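Local structure of 2',5'-phosphodiesterase 12 (Homo sapiens, 4Z0V) at residues 408-413 / 429-434; 416-419 / 424-427. The protein belongs to the endonuclease/exonuclease/phosphatase family with a DNase I-like fold, and also carries an E-set-type N-terminal domain. All blocks are in the same frame, centred on the assembly; numbering follows the deposited sequence.

Contact 1 of 2, residues 408-413 / 429-434; sequences PLPSHE and DHIALV
No aromatic ring or amide takes part where Leu409 and Pro410 meet Ile431 and Leu433. The one flat group with a described edge, the His430 ring, lies outside the contact. It has Asp429 OD1 at its edge, in plane, and its ND1 is hydrogen-bonded to Asp392 OD2. The contact itself is purely apolar. Its centre is one methyl, Ile431 CG2. Ile431 CG2 lies 3.4 Å from Pro410 CD, tighter than usual van der Waals contact; the two side chains meet tip to tip. It also meets the branch of Leu409, with Leu409 CG 3.9 Å from Ile431 CG2. Ile431 CB points toward the other segment, and CG2, anti to N, is the branch that touches it. The Leu433 CB points away. With CD1 anti to CA (chi2 180°), it is the other branch, Leu433 CD2, that lies 4.2 Å from Leu409 CD1. These two leucines cross at a slant. Arg113 of helix 110-113 packs on Leu409, Pro410 and Ile431. It hydrogen-bonds to Pro408 O and Ala432 O, and so joins both segments. The contact closes the connection between antiparallel neighbours 401-406 and 433-439. Ile431 directly follows the Ser-Asp-His run (Ser428, Asp429, His430) familiar from the DNase I-like family.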
loop_
_atom_site.group_PDB
_atom_site.type_symbol
_atom_site.label_atom_id
_atom_site.label_comp_id
_atom_site.label_asym_id
_atom_site.label_seq_id
_atom_site.Cartn_x
_atom_site.Cartn_y
_atom_site.Cartn_z
ATOM N N PRO A 408 7.337 14.584 5.123
ATOM C CA PRO A 408 6.558 14.904 6.330
ATOM C C PRO A 408 5.103 14.526 6.229
ATOM O O PRO A 408 4.495 14.655 5.170
ATOM C CB PRO A 408 6.692 16.432 6.457
ATOM C CG PRO A 408 7.102 16.906 5.131
ATOM C CD PRO A 408 7.947 15.800 4.547
ATOM N N LEU A 409 4.545 14.114 7.365
ATOM C CA LEU A 409 3.129 13.796 7.454
ATOM C C LEU A 409 2.328 15.087 7.345
ATOM O O LEU A 409 2.884 16.161 7.632
ATOM C CB LEU A 409 2.847 13.065 8.783
ATOM C CG LEU A 409 3.076 11.539 8.701
ATOM C CD1 LEU A 409 4.578 11.200 8.679
ATOM C CD2 LEU A 409 2.441 10.847 9.876
ATOM N N PRO A 410 1.040 15.037 6.942
ATOM C CA PRO A 410 0.244 16.280 6.916
ATOM C C PRO A 410 0.241 16.955 8.282
ATOM O O PRO A 410 0.406 16.275 9.312
ATOM C CB PRO A 410 -1.182 15.784 6.592
ATOM C CG PRO A 410 -0.994 14.480 5.908
ATOM C CD PRO A 410 0.216 13.861 6.581
ATOM N N SER A 411 0.048 18.275 8.310
ATOM C CA SER A 411 0.004 18.972 9.613
ATOM C C SER A 411 -1.242 18.569 10.416
ATOM O O SER A 411 -2.239 18.112 9.850
ATOM C CB SER A 411 -0.014 20.484 9.395
ATOM O OG SER A 411 -1.279 20.826 8.846
ATOM N N HIS A 412 -1.221 18.820 11.728
ATOM C CA HIS A 412 -2.368 18.533 12.570
ATOM C C HIS A 412 -3.578 19.376 12.109
ATOM O O HIS A 412 -4.704 18.896 12.171
ATOM C CB HIS A 412 -2.019 18.776 14.050
ATOM C CG HIS A 412 -3.085 18.307 14.988
ATOM N ND1 HIS A 412 -3.355 16.958 15.156
ATOM C CD2 HIS A 412 -3.948 19.023 15.749
ATOM C CE1 HIS A 412 -4.356 16.891 16.018
ATOM N NE2 HIS A 412 -4.755 18.109 16.395
ATOM N N GLU A 413 -3.342 20.617 11.609
ATOM C CA GLU A 413 -4.438 21.464 11.098
ATOM C C GLU A 413 -5.111 20.795 9.881
ATOM O O GLU A 413 -6.341 20.717 9.821
ATOM C CB GLU A 413 -3.929 22.868 10.730
ATOM N N ASP A 429 -8.298 6.231 6.937
ATOM C CA ASP A 429 -8.228 6.629 8.340
ATOM C C ASP A 429 -6.752 6.601 8.786
ATOM O O ASP A 429 -6.429 7.042 9.882
ATOM C CB ASP A 429 -9.124 5.763 9.241
ATOM C CG ASP A 429 -8.948 4.260 9.174
ATOM O OD1 ASP A 429 -8.394 3.765 8.174
ATOM O OD2 ASP A 429 -9.508 3.570 10.034
ATOM N N HIS A 430 -5.853 6.091 7.918
ATOM C CA HIS A 430 -4.407 6.099 8.152
ATOM C C HIS A 430 -3.741 7.126 7.251
ATOM O O HIS A 430 -4.335 7.579 6.278
ATOM C CB HIS A 430 -3.793 4.716 7.892
ATOM C CG HIS A 430 -4.139 3.680 8.911
ATOM N ND1 HIS A 430 -3.176 3.171 9.778
ATOM C CD2 HIS A 430 -5.305 3.039 9.127
ATOM C CE1 HIS A 430 -3.798 2.260 10.517
ATOM N NE2 HIS A 430 -5.083 2.144 10.164
ATOM N N ILE A 431 -2.487 7.462 7.555
ATOM C CA ILE A 431 -1.675 8.394 6.781
ATOM C C ILE A 431 -0.524 7.612 6.176
ATOM O O ILE A 431 0.151 6.870 6.898
ATOM C CB ILE A 431 -1.194 9.530 7.700
ATOM C CG1 ILE A 431 -2.389 10.276 8.341
ATOM C CG2 ILE A 431 -0.257 10.471 6.946
ATOM C CD1 ILE A 431 -1.978 11.268 9.485
ATOM N N ALA A 432 -0.289 7.775 4.869
ATOM C CA ALA A 432 0.798 7.094 4.188
ATOM C C ALA A 432 2.131 7.498 4.739
ATOM O O ALA A 432 2.364 8.694 5.019
ATOM C CB ALA A 432 0.769 7.414 2.686
ATOM N N LEU A 433 2.999 6.507 4.936
ATOM C CA LEU A 433 4.406 6.784 5.291
ATOM C C LEU A 433 5.210 6.766 4.035
ATOM O O LEU A 433 5.040 5.864 3.226
ATOM C CB LEU A 433 4.972 5.756 6.263
ATOM C CG LEU A 433 4.358 5.681 7.628
ATOM C CD1 LEU A 433 5.065 4.612 8.406
ATOM C CD2 LEU A 433 4.440 7.030 8.357
ATOM N N VAL A 434 6.043 7.782 3.813
ATOM C CA VAL A 434 6.867 7.858 2.592
ATOM C C VAL A 434 8.259 8.292 2.997
ATOM O O VAL A 434 8.402 9.296 3.706
ATOM C CB VAL A 434 6.278 8.844 1.543
ATOM C CG1 VAL A 434 7.015 8.734 0.192
ATOM C CG2 VAL A 434 4.775 8.656 1.358
#

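Contact 2 of 2, residues 416-419 / 424-427; sequences TTHQ and VSHP
The loop joining helix 412-416 to strand 433-439 folds back on itself here, bringing His418 against Val424 and Ser425. Its first arm begins with a tight turn in which Gln419 N hydrogen-bonds to Thr416 O at 3.1 Å. The main apolar touch is a CH-pi contact. Val424 CG2 stands over one face of the His418 imidazole, 3.7 Å from the ring centroid and 24° off the normal. It is displaced toward the rim, with His418 NE2 the nearest ring atom at 3.4 Å from Val424 CG2. This methyl occupies the position between the Val424 backbone N and carbonyl carbon (chi1 -65°, measured to CG1). On the opposite face lies Thr417 CG2, 3.5 Å above the plane, so the ring is held between two methyls. A water lies at the ring edge, in plane, 2.8 Å from His418 NE2. The same water donates to Ser425 OG at 2.9 Å and bridges the two arms. Ser425 was modelled in two conformers, so this bridge belongs to one of them and is less certain. In that conformer OG is also hydrogen-bonded to Thr107 O. Around the loop, Tyr161 of helix 159-172 hydrogen-bonds to Val424 O. Pro427 packs on Leu165 and Ile166 of that helix. His426 and Pro427 rest on Tyr131 of strand 125-132.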
loop_
_atom_site.group_PDB
_atom_site.type_symbol
_atom_site.label_atom_id
_atom_site.label_comp_id
_atom_site.label_asym_id
_atom_site.label_seq_id
_atom_site.Cartn_x
_atom_site.Cartn_y
_atom_site.Cartn_z
ATOM N N THR A 416 -7.181 17.746 11.023
ATOM C CA THR A 416 -8.393 18.038 11.799
ATOM C C THR A 416 -9.372 19.030 11.142
ATOM O O THR A 416 -10.346 19.425 11.803
ATOM C CB THR A 416 -8.019 18.534 13.206
ATOM O OG1 THR A 416 -7.231 19.728 13.079
ATOM C CG2 THR A 416 -7.247 17.474 14.009
ATOM N N THR A 417 -9.168 19.395 9.862
ATOM C CA THR A 417 -10.060 20.337 9.144
ATOM C C THR A 417 -11.501 19.804 9.146
ATOM O O THR A 417 -12.452 20.571 9.344
ATOM C CB THR A 417 -9.536 20.603 7.705
ATOM O OG1 THR A 417 -8.222 21.135 7.784
ATOM C CG2 THR A 417 -10.402 21.592 6.919
ATOM N N HIS A 418 -11.662 18.488 8.980
ATOM C CA HIS A 418 -12.986 17.877 8.969
ATOM C C HIS A 418 -13.089 16.869 10.130
ATOM O O HIS A 418 -13.575 15.744 9.986
ATOM C CB HIS A 418 -13.239 17.253 7.578
ATOM C CG HIS A 418 -12.996 18.219 6.460
ATOM N ND1 HIS A 418 -13.942 19.171 6.107
ATOM C CD2 HIS A 418 -11.916 18.361 5.655
ATOM C CE1 HIS A 418 -13.408 19.857 5.112
ATOM N NE2 HIS A 418 -12.191 19.410 4.804
ATOM N N GLN A 419 -12.641 17.340 11.315
ATOM C CA GLN A 419 -12.553 16.686 12.616
ATOM C C GLN A 419 -11.458 15.609 12.632
ATOM O O GLN A 419 -10.521 15.702 13.413
ATOM C CB GLN A 419 -13.896 16.105 13.107
ATOM C CG GLN A 419 -13.755 15.546 14.528
ATOM C CD GLN A 419 -14.925 14.751 15.005
ATOM O OE1 GLN A 419 -16.080 15.078 14.737
ATOM N NE2 GLN A 419 -14.643 13.718 15.785
ATOM N N VAL A 424 -12.986 14.532 3.055
ATOM C CA VAL A 424 -13.037 14.933 1.650
ATOM C C VAL A 424 -11.605 15.181 1.092
ATOM O O VAL A 424 -11.426 15.155 -0.116
ATOM C CB VAL A 424 -13.918 16.208 1.476
ATOM C CG1 VAL A 424 -15.371 15.917 1.836
ATOM C CG2 VAL A 424 -13.382 17.382 2.304
ATOM N N SER A 425 -10.595 15.392 1.969
ATOM C CA SER A 425 -9.243 15.710 1.551
ATOM C C SER A 425 -8.241 14.587 1.836
ATOM O O SER A 425 -7.067 14.736 1.528
ATOM C CB SER A 425 -8.790 16.990 2.254
ATOM O OG SER A 425 -9.655 18.060 1.906
ATOM N N HIS A 426 -8.698 13.473 2.433
ATOM C CA HIS A 426 -7.805 12.386 2.844
ATOM C C HIS A 426 -8.553 11.054 2.745
ATOM O O HIS A 426 -9.556 10.859 3.431
ATOM C CB HIS A 426 -7.339 12.662 4.280
ATOM C CG HIS A 426 -6.216 11.770 4.682
ATOM N ND1 HIS A 426 -4.908 12.134 4.481
ATOM C CD2 HIS A 426 -6.251 10.515 5.186
ATOM C CE1 HIS A 426 -4.176 11.111 4.896
ATOM N NE2 HIS A 426 -4.940 10.119 5.346
ATOM N N PRO A 427 -8.082 10.135 1.870
ATOM C CA PRO A 427 -8.884 8.942 1.559
ATOM C C PRO A 427 -8.761 7.722 2.470
ATOM O O PRO A 427 -9.209 6.643 2.082
ATOM C CB PRO A 427 -8.387 8.587 0.149
ATOM C CG PRO A 427 -6.892 8.962 0.212
ATOM C CD PRO A 427 -6.923 10.269 0.947
HETATM O O HOH W 1 -10.486 20.577 2.954
#

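Contact 2 is nested inside the loop closed by contact 1, and their centres lie about 11 Å apart. Both belong to the connection between strands 401-406 and 433-439. Contact 1 is the buried one. It lies at the base of the loop, beside the sheet, and its direct contacts between the two segments are aliphatic packing. Contact 2 lies farther out, about 20 Å from the chain centre against 14 Å, and is partly buried. There an imidazole, a methyl and a water share the work. The two meet where Ile431 CG1 packs 3.9 Å from His426 NE2. The same NE2 is hydrogen-bonded to His430 O, which ties the outer loop to the inner segment.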